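Local coordinates for protein glutamine synthetase (Helicobacter pylori, PDB 5ZLI) that belongs to the type I beta glutamine synthetases, twelve-chain assemblies in which each subunit joins a beta-Grasp domain to a larger catalytic domain, at residues Phe29-Ile34 with Ile57-Ser62; Val101-Val104 with Pro109-Lys112; Glu160-Ser163 with Trp168-Asp171; Pro195-Thr198 with Ile202-Glu205; Gly335-Ser340 with Asn347-Ser352. All coordinates share one frame; numbering follows the deposited sequence.

Contact 1 (Phe29-Ile34 with Ile57-Ser62); sequences FRFSDI and IPFDAS
Within the beta-Grasp domain, Phe-29 and Phe-31 of strand 26-32 pack against Ile-57 and Phe-59 of strand 57-60. The two strands are not neighbours in the mixed sheet: strands 94-103 and 74-81 come between them. The curl of the sheet brings their apolar side chains together, although the CA atoms of Phe-29 and Ile-57 remain 8.7 Å apart. The contact is purely apolar. Ile-57 crosses Phe-29 at about a right angle and sets its CD1 methyl over one face of the ring, 4.0 Å from the centroid and shifted toward the rim, a CH-pi contact. CG1 of Ile-57 reaches CE2 of Phe-29 at 3.7 Å. Two residues further along each strand, Phe-31 and Phe-59 both place CG between the backbone N and the carbonyl carbon (chi1 62° and 74°), which sends each ring out toward the other strand. They form an oblique aromatic pair, with planes inclined by 51° and centroids 5.1 Å apart. Val-101 and Leu-77 also border the Phe-59 ring, while Tyr-190 and Met-191 of a neighbouring subunit lie against Phe-59 and Phe-31. Strand 57-60 closes in an Asx turn: OD2 of Asp-60 accepts from Ser-62 N at 2.8 Å and from Ser-62 OG at 2.6 Å.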
loop_
_atom_site.group_PDB
_atom_site.type_symbol
_atom_site.label_atom_id
_atom_site.label_comp_id
_atom_site.label_asym_id
_atom_site.label_seq_id
_atom_site.Cartn_x
_atom_site.Cartn_y
_atom_site.Cartn_z
ATOM N N PHE B 29 34.808 6.788 36.458
ATOM C CA PHE B 29 35.348 8.076 36.866
ATOM C C PHE B 29 34.666 9.137 36.037
ATOM O O PHE B 29 34.808 9.143 34.812
ATOM C CB PHE B 29 36.854 8.135 36.655
ATOM C CG PHE B 29 37.594 7.081 37.384
ATOM C CD1 PHE B 29 37.547 7.035 38.756
ATOM C CD2 PHE B 29 38.368 6.163 36.718
ATOM C CE1 PHE B 29 38.232 6.056 39.474
ATOM C CE2 PHE B 29 39.065 5.188 37.421
ATOM C CZ PHE B 29 38.993 5.128 38.804
ATOM N N ARG B 30 33.977 10.064 36.685
ATOM C CA ARG B 30 33.236 11.066 35.944
ATOM C C ARG B 30 33.755 12.470 36.221
ATOM O O ARG B 30 34.205 12.782 37.333
ATOM C CB ARG B 30 31.775 10.958 36.242
ATOM C CG ARG B 30 31.257 9.668 35.737
ATOM C CD ARG B 30 29.780 9.715 35.535
ATOM N NE ARG B 30 29.337 8.399 35.127
ATOM C CZ ARG B 30 28.072 8.038 35.102
ATOM N NH1 ARG B 30 27.159 8.917 35.484
ATOM N NH2 ARG B 30 27.733 6.807 34.718
ATOM N N PHE B 31 33.726 13.296 35.179
ATOM C CA PHE B 31 34.325 14.617 35.221
ATOM C C PHE B 31 33.592 15.497 34.228
ATOM O O PHE B 31 33.011 15.008 33.262
ATOM C CB PHE B 31 35.833 14.586 34.919
ATOM C CG PHE B 31 36.183 14.075 33.542
ATOM C CD1 PHE B 31 36.257 12.712 33.287
ATOM C CD2 PHE B 31 36.458 14.959 32.499
ATOM C CE1 PHE B 31 36.598 12.236 32.009
ATOM C CE2 PHE B 31 36.802 14.482 31.200
ATOM C CZ PHE B 31 36.876 13.131 30.960
ATOM N N SER B 32 33.583 16.792 34.500
ATOM C CA SER B 32 32.796 17.748 33.747
ATOM C C SER B 32 33.734 18.642 32.958
ATOM O O SER B 32 34.603 19.297 33.544
ATOM C CB SER B 32 31.913 18.562 34.695
ATOM O OG SER B 32 31.337 17.706 35.682
ATOM N N ASP B 33 33.577 18.652 31.637
ATOM C CA ASP B 33 34.275 19.623 30.805
ATOM C C ASP B 33 33.650 20.995 31.026
ATOM O O ASP B 33 32.752 21.164 31.852
ATOM C CB ASP B 33 34.271 19.201 29.325
ATOM C CG ASP B 33 32.897 19.344 28.618
ATOM O OD1 ASP B 33 31.807 19.308 29.246
ATOM O OD2 ASP B 33 32.932 19.510 27.377
ATOM N N ILE B 34 34.162 22.006 30.317
ATOM C CA ILE B 34 33.683 23.375 30.519
ATOM C C ILE B 34 32.196 23.491 30.203
ATOM O O ILE B 34 31.445 24.123 30.950
ATOM C CB ILE B 34 34.528 24.369 29.703
ATOM C CG1 ILE B 34 35.946 24.397 30.239
ATOM C CG2 ILE B 34 33.939 25.805 29.747
ATOM C CD1 ILE B 34 36.854 25.208 29.354
ATOM N N ILE B 57 44.291 9.306 36.967
ATOM C CA ILE B 57 43.947 8.558 35.773
ATOM C C ILE B 57 44.329 9.390 34.555
ATOM O O ILE B 57 43.916 10.549 34.447
ATOM C CB ILE B 57 42.461 8.179 35.730
ATOM C CG1 ILE B 57 42.198 6.992 36.658
ATOM C CG2 ILE B 57 42.052 7.852 34.329
ATOM C CD1 ILE B 57 42.100 7.356 38.095
ATOM N N PRO B 58 45.157 8.865 33.650
ATOM C CA PRO B 58 45.507 9.625 32.445
ATOM C C PRO B 58 44.334 9.676 31.493
ATOM O O PRO B 58 43.517 8.755 31.448
ATOM C CB PRO B 58 46.649 8.812 31.825
ATOM C CG PRO B 58 46.539 7.401 32.437
ATOM C CD PRO B 58 45.548 7.439 33.560
ATOM N N PHE B 59 44.262 10.744 30.709
ATOM C CA PHE B 59 43.277 10.799 29.633
ATOM C C PHE B 59 43.713 11.830 28.600
ATOM O O PHE B 59 44.719 12.522 28.769
ATOM C CB PHE B 59 41.871 11.100 30.152
ATOM C CG PHE B 59 41.661 12.514 30.578
ATOM C CD1 PHE B 59 42.254 13.004 31.718
ATOM C CD2 PHE B 59 40.842 13.354 29.840
ATOM C CE1 PHE B 59 42.044 14.308 32.111
ATOM C CE2 PHE B 59 40.623 14.660 30.230
ATOM C CZ PHE B 59 41.228 15.130 31.361
ATOM N N ASP B 60 42.925 11.947 27.533
ATOM C CA ASP B 60 43.248 12.796 26.384
ATOM C C ASP B 60 42.467 14.103 26.465
ATOM O O ASP B 60 41.323 14.189 26.031
ATOM C CB ASP B 60 42.971 12.040 25.090
ATOM C CG ASP B 60 43.151 12.901 23.849
ATOM O OD1 ASP B 60 43.009 12.334 22.745
ATOM O OD2 ASP B 60 43.464 14.114 23.958
ATOM N N ALA B 61 43.087 15.128 27.027
ATOM C CA ALA B 61 42.400 16.408 27.177
ATOM C C ALA B 61 42.440 17.291 25.931
ATOM O O ALA B 61 41.972 18.435 25.993
ATOM C CB ALA B 61 42.975 17.173 28.362
ATOM N N SER B 62 42.917 16.781 24.794
ATOM C CA SER B 62 42.859 17.556 23.564
ATOM C C SER B 62 41.489 17.464 22.895
ATOM O O SER B 62 41.167 18.306 22.046
ATOM C CB SER B 62 43.936 17.067 22.610
ATOM O OG SER B 62 43.484 15.876 21.989
#

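Contact 2 (Val101-Val104 with Pro109-Lys112); sequences VYDV and PYEK
Tyr-102 and Pro-109 form an antiparallel, non-hydrogen-bonded pair with CA atoms 4.6 Å apart, and just beyond it Tyr-110 N donates to Val-101 O at 3.0 Å. This bridge joins strand 94-103 to the short strand 108-109, on the way to helix 114-128. The side chains of the pair diverge, and CE1 of Tyr-102 comes 4.5 Å from Pro-109 CD, a marginal apolar contact. The larger part of the contact belongs to Tyr-110. With CG anti to the backbone N (chi1 -169°), the side chain of Tyr-110 runs alongside Val-101 and in the same direction, CB to CB 3.7 Å, while CD2 lies near CB and CG1 of the valine. On the CD1 side of the Tyr-110 ring lies Asp-103, its OD1 near the ring plane and 3.6 Å from CD1, with the carboxylate turned 79° against the ring. Lys-112 CB covers one ring face, Trp-67 meets the ring edge-to-face, and the phenol OH is hydrogen-bonded to Gln-68 NE2. OD2 of Asp-103 accepts from the backbone N atoms of Tyr-105 and Lys-106 and so ties down the intervening turn. The two carboxylate oxygens thus differ: OD1 lies beside the tyrosine ring, 4.7 Å from the like-charged OE2 of Glu-111, whereas the two backbone N-H groups at OD2 would partly offset the charge.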
loop_
_atom_site.group_PDB
_atom_site.type_symbol
_atom_site.label_atom_id
_atom_site.label_comp_id
_atom_site.label_asym_id
_atom_site.label_seq_id
_atom_site.Cartn_x
_atom_site.Cartn_y
_atom_site.Cartn_z
ATOM N N VAL B 101 40.455 17.538 36.952
ATOM C CA VAL B 101 41.643 17.514 36.103
ATOM C C VAL B 101 42.826 18.123 36.848
ATOM O O VAL B 101 42.730 19.219 37.409
ATOM C CB VAL B 101 41.373 18.285 34.803
ATOM C CG1 VAL B 101 42.138 17.699 33.631
ATOM C CG2 VAL B 101 39.893 18.240 34.519
ATOM N N TYR B 102 43.949 17.417 36.861
ATOM C CA TYR B 102 45.186 17.979 37.388
ATOM C C TYR B 102 46.072 18.379 36.220
ATOM O O TYR B 102 46.355 17.561 35.336
ATOM C CB TYR B 102 45.943 17.009 38.283
ATOM C CG TYR B 102 47.220 17.591 38.887
ATOM C CD1 TYR B 102 47.198 18.248 40.113
ATOM C CD2 TYR B 102 48.454 17.454 38.252
ATOM C CE1 TYR B 102 48.370 18.769 40.693
ATOM C CE2 TYR B 102 49.638 17.969 38.821
ATOM C CZ TYR B 102 49.585 18.619 40.043
ATOM O OH TYR B 102 50.747 19.118 40.605
ATOM N N ASP B 103 46.497 19.638 36.226
ATOM C CA ASP B 103 47.373 20.183 35.199
ATOM C C ASP B 103 48.778 19.691 35.517
ATOM O O ASP B 103 49.331 20.021 36.571
ATOM C CB ASP B 103 47.268 21.714 35.211
ATOM C CG ASP B 103 48.056 22.399 34.086
ATOM O OD1 ASP B 103 47.651 23.518 33.668
ATOM O OD2 ASP B 103 49.077 21.842 33.629
ATOM N N VAL B 104 49.347 18.879 34.623
ATOM C CA VAL B 104 50.652 18.286 34.896
ATOM C C VAL B 104 51.765 19.127 34.314
ATOM O O VAL B 104 52.941 18.866 34.595
ATOM C CB VAL B 104 50.768 16.855 34.336
ATOM C CG1 VAL B 104 49.697 15.947 34.932
ATOM C CG2 VAL B 104 50.710 16.880 32.822
ATOM N N PRO B 109 46.120 22.204 40.355
ATOM C CA PRO B 109 44.788 21.789 39.873
ATOM C C PRO B 109 44.386 22.614 38.667
ATOM O O PRO B 109 44.522 23.836 38.679
ATOM C CB PRO B 109 43.872 22.075 41.065
ATOM C CG PRO B 109 44.750 21.979 42.235
ATOM C CD PRO B 109 46.107 22.480 41.801
ATOM N N TYR B 110 43.824 21.952 37.651
ATOM C CA TYR B 110 43.706 22.562 36.326
ATOM C C TYR B 110 42.885 23.825 36.420
ATOM O O TYR B 110 41.744 23.804 36.895
ATOM C CB TYR B 110 43.059 21.582 35.355
ATOM C CG TYR B 110 43.097 21.968 33.887
ATOM C CD1 TYR B 110 44.110 22.772 33.358
ATOM C CD2 TYR B 110 42.130 21.490 33.017
ATOM C CE1 TYR B 110 44.140 23.092 31.996
ATOM C CE2 TYR B 110 42.142 21.800 31.670
ATOM C CZ TYR B 110 43.144 22.591 31.161
ATOM O OH TYR B 110 43.106 22.854 29.811
ATOM N N GLU B 111 43.481 24.939 36.005
ATOM C CA GLU B 111 42.776 26.199 36.182
ATOM C C GLU B 111 41.556 26.313 35.269
ATOM O O GLU B 111 40.716 27.193 35.495
ATOM C CB GLU B 111 43.767 27.365 36.002
ATOM C CG GLU B 111 44.289 27.604 34.574
ATOM C CD GLU B 111 45.506 28.523 34.544
ATOM O OE1 GLU B 111 45.370 29.697 34.911
ATOM O OE2 GLU B 111 46.609 28.069 34.149
ATOM N N LYS B 112 41.405 25.413 34.291
ATOM C CA LYS B 112 40.251 25.413 33.391
ATOM C C LYS B 112 39.312 24.250 33.666
ATOM O O LYS B 112 38.338 24.061 32.925
ATOM C CB LYS B 112 40.715 25.376 31.930
ATOM C CG LYS B 112 41.585 26.546 31.519
ATOM C CD LYS B 112 41.685 26.718 30.014
ATOM C CE LYS B 112 42.696 25.777 29.419
ATOM N NZ LYS B 112 43.031 26.191 28.028
#

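Contact 3 (Glu160-Ser163 with Trp168-Asp171); sequences EVDS and WNRD
Polar side chains of Asp-162, Trp-168 and Asn-169 close the loop that leaves the beta hairpin of strands 147-153 and 156-162 in the catalytic domain. Among the hydrogen bonds, Asn-169 ND2 donates to Asp-162 OD2 over 3.2 Å in an almost straight line (176°). The carboxylate oxygen lies in the plane of the amide, yet the amide nitrogen stands well above the plane of the carboxylate. A second, weak bond runs from Asn-169 ND2 to Ser-163 O. The amide is held at its other end too, since Asn-169 OD1 accepts from Arg-172 NE. By polar proximity, OD1 of Asp-162 comes within 2.8 Å of Trp-168 NE1, with carboxylate and indole planes 52° apart. Packing is supplied by the indole. Its CG lies between the backbone N and the carbonyl carbon (chi1 59°), bringing the six-membered ring against the backbone of Ser-163, and Asn-155 of a neighbouring subunit also packs on Trp-168. That asparagine bonds Val-161 O through its ND2. Trp-168 CZ2 has Ser-163 N at its edge, 3.5 Å away, and Ser-163 CB at 4.0 Å.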
loop_
_atom_site.group_PDB
_atom_site.type_symbol
_atom_site.label_atom_id
_atom_site.label_comp_id
_atom_site.label_asym_id
_atom_site.label_seq_id
_atom_site.Cartn_x
_atom_site.Cartn_y
_atom_site.Cartn_z
ATOM N N GLU B 160 11.633 18.992 15.944
ATOM C CA GLU B 160 10.292 18.643 16.370
ATOM C C GLU B 160 10.376 17.842 17.659
ATOM O O GLU B 160 10.872 16.705 17.660
ATOM C CB GLU B 160 9.575 17.846 15.317
ATOM C CG GLU B 160 8.212 17.415 15.805
ATOM C CD GLU B 160 7.654 16.264 15.007
ATOM O OE1 GLU B 160 7.633 15.124 15.553
ATOM O OE2 GLU B 160 7.256 16.512 13.833
ATOM N N VAL B 161 9.885 18.414 18.728
ATOM C CA VAL B 161 9.673 17.622 19.920
ATOM C C VAL B 161 8.259 17.087 19.827
ATOM O O VAL B 161 7.393 17.678 19.175
ATOM C CB VAL B 161 9.875 18.459 21.185
ATOM C CG1 VAL B 161 11.318 18.835 21.275
ATOM C CG2 VAL B 161 9.010 19.679 21.116
ATOM N N ASP B 162 8.008 15.966 20.482
ATOM C CA ASP B 162 6.668 15.433 20.483
ATOM C C ASP B 162 6.421 14.820 21.843
ATOM O O ASP B 162 7.336 14.294 22.482
ATOM C CB ASP B 162 6.431 14.415 19.372
ATOM C CG ASP B 162 4.973 14.384 18.912
ATOM O OD1 ASP B 162 4.540 15.378 18.283
ATOM O OD2 ASP B 162 4.256 13.392 19.191
ATOM N N SER B 163 5.170 14.932 22.280
ATOM C CA SER B 163 4.719 14.472 23.578
ATOM C C SER B 163 3.262 14.088 23.455
ATOM O O SER B 163 2.522 14.671 22.657
ATOM C CB SER B 163 4.844 15.546 24.658
ATOM O OG SER B 163 4.666 14.959 25.939
ATOM N N TRP B 168 -0.574 19.891 20.206
ATOM C CA TRP B 168 -0.456 19.402 18.845
ATOM C C TRP B 168 -0.911 17.954 18.690
ATOM O O TRP B 168 -1.039 17.481 17.560
ATOM C CB TRP B 168 0.991 19.525 18.378
ATOM C CG TRP B 168 1.955 18.773 19.228
ATOM C CD1 TRP B 168 2.313 17.471 19.082
ATOM C CD2 TRP B 168 2.704 19.275 20.336
ATOM N NE1 TRP B 168 3.224 17.119 20.038
ATOM C CE2 TRP B 168 3.482 18.208 20.827
ATOM C CE3 TRP B 168 2.789 20.517 20.965
ATOM C CZ2 TRP B 168 4.342 18.345 21.909
ATOM C CZ3 TRP B 168 3.646 20.652 22.044
ATOM C CH2 TRP B 168 4.411 19.571 22.502
ATOM N N ASN B 169 -1.195 17.235 19.768
ATOM C CA ASN B 169 -1.667 15.867 19.609
ATOM C C ASN B 169 -3.147 15.703 19.930
ATOM O O ASN B 169 -3.624 14.567 20.057
ATOM C CB ASN B 169 -0.818 14.911 20.435
ATOM C CG ASN B 169 0.458 14.534 19.728
ATOM O OD1 ASN B 169 0.578 14.711 18.516
ATOM N ND2 ASN B 169 1.432 14.033 20.482
ATOM N N ARG B 170 -3.890 16.810 20.040
ATOM C CA ARG B 170 -5.297 16.740 20.416
ATOM C C ARG B 170 -6.136 15.956 19.417
ATOM O O ARG B 170 -7.242 15.526 19.755
ATOM C CB ARG B 170 -5.842 18.147 20.566
ATOM C CG ARG B 170 -5.407 18.776 21.872
ATOM C CD ARG B 170 -6.533 19.522 22.485
ATOM N NE ARG B 170 -6.229 20.928 22.623
ATOM C CZ ARG B 170 -5.925 21.481 23.787
ATOM N NH1 ARG B 170 -5.898 20.708 24.878
ATOM N NH2 ARG B 170 -5.677 22.790 23.865
ATOM N N ASP B 171 -5.617 15.765 18.205
ATOM C CA ASP B 171 -6.287 15.190 17.048
ATOM C C ASP B 171 -5.605 13.958 16.492
ATOM O O ASP B 171 -6.195 13.264 15.661
ATOM C CB ASP B 171 -6.331 16.262 15.961
ATOM C CG ASP B 171 -5.015 17.030 15.909
ATOM O OD1 ASP B 171 -3.924 16.375 15.921
ATOM O OD2 ASP B 171 -5.092 18.292 15.968
#

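Contact 4 (Pro195-Thr198 with Ile202-Glu205); sequences PTDT and IRTE
Arg-203 meets the carboxylate of Asp-197 end-on with its guanidinium group, a two-pronged salt bridge between the loop before helix 200-212 and the first turn of that helix. Arg-203 NH1 donates to Asp-197 OD1 at 2.6 Å and Arg-203 NH2 donates to Asp-197 OD2 at 2.7 Å. Both bonds approach the carboxylate on its syn side and bend to the same degree, 146° at the hydrogen. The two flat groups are nearly parallel, their planes 10° apart, but stepped: each nitrogen lies about 30° out of the carboxylate plane. The side chains come from opposite directions. Asp-197 extends with CG anti to the backbone N, and Arg-203 folds over at its third torsion, which turns the guanidinium back toward the loop. OD1 has further partners: it accepts from the backbone N of Met-199, two residues on, and is hydrogen-bonded to His-222 ND1. OD2 takes a weak hydrogen bond from His-40 NE2 of a neighbouring subunit, and this histidine also packs on Arg-203. Both residues are buried, and the bridge gives each charge a counterpart inside the protein. With two bonds fixing its rotation and other donors around it, the carboxylate is probably stabilised in its ionised form, and the loop is anchored to the helix beside a subunit boundary.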
loop_
_atom_site.group_PDB
_atom_site.type_symbol
_atom_site.label_atom_id
_atom_site.label_comp_id
_atom_site.label_asym_id
_atom_site.label_seq_id
_atom_site.Cartn_x
_atom_site.Cartn_y
_atom_site.Cartn_z
ATOM N N PRO B 195 -5.571 11.659 35.004
ATOM C CA PRO B 195 -4.704 11.190 33.907
ATOM C C PRO B 195 -4.184 12.299 32.989
ATOM O O PRO B 195 -3.388 12.023 32.089
ATOM C CB PRO B 195 -5.612 10.231 33.130
ATOM C CG PRO B 195 -7.018 10.395 33.750
ATOM C CD PRO B 195 -6.990 11.575 34.642
ATOM N N THR B 196 -4.634 13.534 33.235
ATOM C CA THR B 196 -4.062 14.691 32.558
ATOM C C THR B 196 -2.564 14.770 32.831
ATOM O O THR B 196 -1.776 15.189 31.975
ATOM C CB THR B 196 -4.775 15.963 33.027
ATOM O OG1 THR B 196 -6.185 15.830 32.782
ATOM C CG2 THR B 196 -4.230 17.201 32.313
ATOM N N ASP B 197 -2.170 14.426 34.048
ATOM C CA ASP B 197 -0.773 14.303 34.429
ATOM C C ASP B 197 -0.307 12.882 34.118
ATOM O O ASP B 197 -0.682 11.923 34.805
ATOM C CB ASP B 197 -0.607 14.665 35.905
ATOM C CG ASP B 197 0.773 14.334 36.451
ATOM O OD1 ASP B 197 1.776 14.416 35.701
ATOM O OD2 ASP B 197 0.830 14.020 37.659
ATOM N N THR B 198 0.512 12.743 33.084
ATOM C CA THR B 198 1.008 11.435 32.704
ATOM C C THR B 198 2.302 11.065 33.383
ATOM O O THR B 198 2.701 9.907 33.283
ATOM C CB THR B 198 1.310 11.383 31.223
ATOM O OG1 THR B 198 2.490 12.172 30.986
ATOM C CG2 THR B 198 0.143 11.923 30.427
ATOM N N ILE B 202 6.501 8.408 36.473
ATOM C CA ILE B 202 7.829 8.711 35.977
ATOM C C ILE B 202 8.541 9.644 36.952
ATOM O O ILE B 202 9.700 9.426 37.321
ATOM C CB ILE B 202 7.700 9.324 34.575
ATOM C CG1 ILE B 202 7.760 8.247 33.486
ATOM C CG2 ILE B 202 8.785 10.357 34.336
ATOM C CD1 ILE B 202 9.135 7.769 33.130
ATOM N N ARG B 203 7.843 10.689 37.406
ATOM C CA ARG B 203 8.432 11.608 38.372
ATOM C C ARG B 203 8.708 10.886 39.677
ATOM O O ARG B 203 9.793 11.004 40.261
ATOM C CB ARG B 203 7.502 12.819 38.570
ATOM C CG ARG B 203 7.412 13.699 37.292
ATOM C CD ARG B 203 6.745 15.060 37.477
ATOM N NE ARG B 203 5.519 14.979 38.255
ATOM C CZ ARG B 203 4.289 15.032 37.744
ATOM N NH1 ARG B 203 4.112 15.232 36.453
ATOM N NH2 ARG B 203 3.234 14.932 38.536
ATOM N N THR B 204 7.767 10.064 40.096
ATOM C CA THR B 204 7.965 9.268 41.290
ATOM C C THR B 204 9.144 8.312 41.142
ATOM O O THR B 204 9.868 8.058 42.114
ATOM C CB THR B 204 6.674 8.523 41.596
ATOM O OG1 THR B 204 5.681 9.474 42.005
ATOM C CG2 THR B 204 6.885 7.559 42.684
ATOM N N GLU B 205 9.344 7.746 39.946
ATOM C CA GLU B 205 10.465 6.825 39.744
ATOM C C GLU B 205 11.802 7.558 39.717
ATOM O O GLU B 205 12.836 6.982 40.068
ATOM C CB GLU B 205 10.266 6.014 38.467
ATOM C CG GLU B 205 11.451 5.121 38.052
ATOM C CD GLU B 205 11.130 4.308 36.782
ATOM O OE1 GLU B 205 10.058 4.582 36.175
ATOM O OE2 GLU B 205 11.939 3.423 36.380
#

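Contact 5 (Gly335-Ser340 with Asn347-Ser352); sequences GYEAPS and NNRSAS
Glu-337 and Arg-349 each set CG anti to their own carbonyl carbon (chi1 -66° and -61°) and then extend, so that their stems cross obliquely in the catalytic domain, at its boundary with a neighbouring subunit. They belong to the loop before strand 341-346 and to the segment leading into strand 351-355, two strands that run parallel in the mixed sheet. The carboxylate and guanidinium planes are turned 55° against each other and the charged ends do not pair: OE1 of Glu-337 touches the CD methylene of Arg-349 at 4.1 Å and stays 4.9 Å from NE. Attraction over that gap is probably modest. The arginine is engaged outward, where NH1 forms a salt bridge with Asp-74 of the neighbouring subunit, while Arg-369 NH2 bonds to the backbone O of Glu-337. Further along, contact is by packing. Pro-339 points its CB at the corner near Ser-352, this CB lying 3.7 Å from Ala-351 O, and Phe-370 also packs on Pro-339. CB of Pro-339 meets Ser-352 CA at 3.5 Å and Ser-352 OG at 3.5 Å, and that hydroxyl is hydrogen-bonded to Ile-341 O.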
loop_
_atom_site.group_PDB
_atom_site.type_symbol
_atom_site.label_atom_id
_atom_site.label_comp_id
_atom_site.label_asym_id
_atom_site.label_seq_id
_atom_site.Cartn_x
_atom_site.Cartn_y
_atom_site.Cartn_z
ATOM N N GLY B 335 6.710 37.229 30.537
ATOM C CA GLY B 335 5.394 36.642 30.659
ATOM C C GLY B 335 5.315 35.157 30.836
ATOM O O GLY B 335 4.219 34.599 30.704
ATOM N N TYR B 336 6.413 34.506 31.191
ATOM C CA TYR B 336 6.448 33.062 31.397
ATOM C C TYR B 336 7.089 32.766 32.741
ATOM O O TYR B 336 7.615 31.666 32.963
ATOM C CB TYR B 336 7.206 32.364 30.259
ATOM C CG TYR B 336 6.492 32.455 28.942
ATOM C CD1 TYR B 336 5.448 31.585 28.634
ATOM C CD2 TYR B 336 6.794 33.480 28.036
ATOM C CE1 TYR B 336 4.749 31.713 27.426
ATOM C CE2 TYR B 336 6.100 33.617 26.832
ATOM C CZ TYR B 336 5.085 32.733 26.535
ATOM O OH TYR B 336 4.430 32.899 25.342
ATOM N N GLU B 337 6.957 33.731 33.663
ATOM C CA GLU B 337 7.588 33.705 34.981
ATOM C C GLU B 337 9.114 33.631 34.869
ATOM O O GLU B 337 9.800 33.102 35.751
ATOM C CB GLU B 337 6.986 32.566 35.809
ATOM C CG GLU B 337 5.522 32.937 36.055
ATOM C CD GLU B 337 4.667 31.854 36.665
ATOM O OE1 GLU B 337 5.219 30.833 37.160
ATOM O OE2 GLU B 337 3.415 32.029 36.605
ATOM N N ALA B 338 9.644 34.194 33.770
ATOM C CA ALA B 338 11.056 34.324 33.480
ATOM C C ALA B 338 11.488 35.777 33.592
ATOM O O ALA B 338 10.868 36.656 32.972
ATOM C CB ALA B 338 11.363 33.800 32.074
ATOM N N PRO B 339 12.556 36.056 34.343
ATOM C CA PRO B 339 13.005 37.442 34.521
ATOM C C PRO B 339 13.623 38.051 33.270
ATOM O O PRO B 339 14.513 37.466 32.644
ATOM C CB PRO B 339 14.048 37.325 35.630
ATOM C CG PRO B 339 14.553 35.925 35.510
ATOM C CD PRO B 339 13.356 35.115 35.144
ATOM N N SER B 340 13.146 39.258 32.925
ATOM C CA SER B 340 13.855 40.177 32.046
ATOM C C SER B 340 14.317 41.443 32.770
ATOM O O SER B 340 15.135 42.191 32.212
ATOM C CB SER B 340 12.971 40.562 30.840
ATOM O OG SER B 340 13.708 41.245 29.825
ATOM N N ASN B 347 7.793 37.476 47.095
ATOM C CA ASN B 347 6.616 36.876 46.487
ATOM C C ASN B 347 6.430 37.296 45.023
ATOM O O ASN B 347 5.303 37.350 44.523
ATOM C CB ASN B 347 5.376 37.246 47.298
ATOM C CG ASN B 347 5.644 37.241 48.769
ATOM O OD1 ASN B 347 6.173 36.269 49.312
ATOM N ND2 ASN B 347 5.399 38.382 49.414
ATOM N N ASN B 348 7.504 37.636 44.314
ATOM C CA ASN B 348 7.384 38.167 42.966
ATOM C C ASN B 348 8.130 37.281 41.975
ATOM O O ASN B 348 9.356 37.164 42.039
ATOM C CB ASN B 348 7.912 39.595 42.933
ATOM C CG ASN B 348 7.437 40.379 41.734
ATOM O OD1 ASN B 348 7.305 39.851 40.633
ATOM N ND2 ASN B 348 7.180 41.667 41.947
ATOM N N ARG B 349 7.399 36.695 41.029
ATOM C CA ARG B 349 7.998 35.835 40.013
ATOM C C ARG B 349 8.250 36.549 38.701
ATOM O O ARG B 349 8.694 35.907 37.743
ATOM C CB ARG B 349 7.140 34.585 39.768
ATOM C CG ARG B 349 6.998 33.768 40.997
ATOM C CD ARG B 349 6.664 32.367 40.641
ATOM N NE ARG B 349 7.098 31.427 41.669
ATOM C CZ ARG B 349 6.644 31.358 42.915
ATOM N NH1 ARG B 349 5.721 32.200 43.340
ATOM N NH2 ARG B 349 7.132 30.433 43.745
ATOM N N SER B 350 7.983 37.854 38.639
ATOM C CA SER B 350 8.461 38.681 37.547
ATOM C C SER B 350 9.870 39.224 37.790
ATOM O O SER B 350 10.521 39.677 36.835
ATOM C CB SER B 350 7.480 39.828 37.320
ATOM O OG SER B 350 7.284 40.553 38.516
ATOM N N ALA B 351 10.372 39.155 39.020
ATOM C CA ALA B 351 11.668 39.724 39.352
ATOM C C ALA B 351 12.813 38.743 39.102
ATOM O O ALA B 351 12.620 37.523 39.060
ATOM C CB ALA B 351 11.677 40.185 40.808
ATOM N N SER B 352 14.008 39.306 38.848
ATOM C CA SER B 352 15.218 38.493 38.693
ATOM C C SER B 352 15.573 37.753 39.975
ATOM O O SER B 352 15.995 36.593 39.932
ATOM C CB SER B 352 16.380 39.346 38.221
ATOM O OG SER B 352 16.093 39.825 36.940
#

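Overall arrangement
Contacts 1 and 2 share the mixed sheet of the beta-Grasp domain, their centres 10 Å apart, and touch where Phe-59 CZ meets Val-101 CG1 at 3.5 Å. Contacts 3, 4 and 5 belong to the catalytic domain. Nearest atoms of contacts 3 and 4 are about 6 Å apart; contact 5 lies about 28 Å from contact 3 and 27 Å from contact 4 between centres. Within one chain contacts 1 and 5 are 37 Å apart, centre to centre, yet across a subunit boundary Asp-60 of one copy approaches Arg-349 of a neighbouring copy in a long, weak ion pair, consistent with the active sites of this family, which form between adjacent subunits.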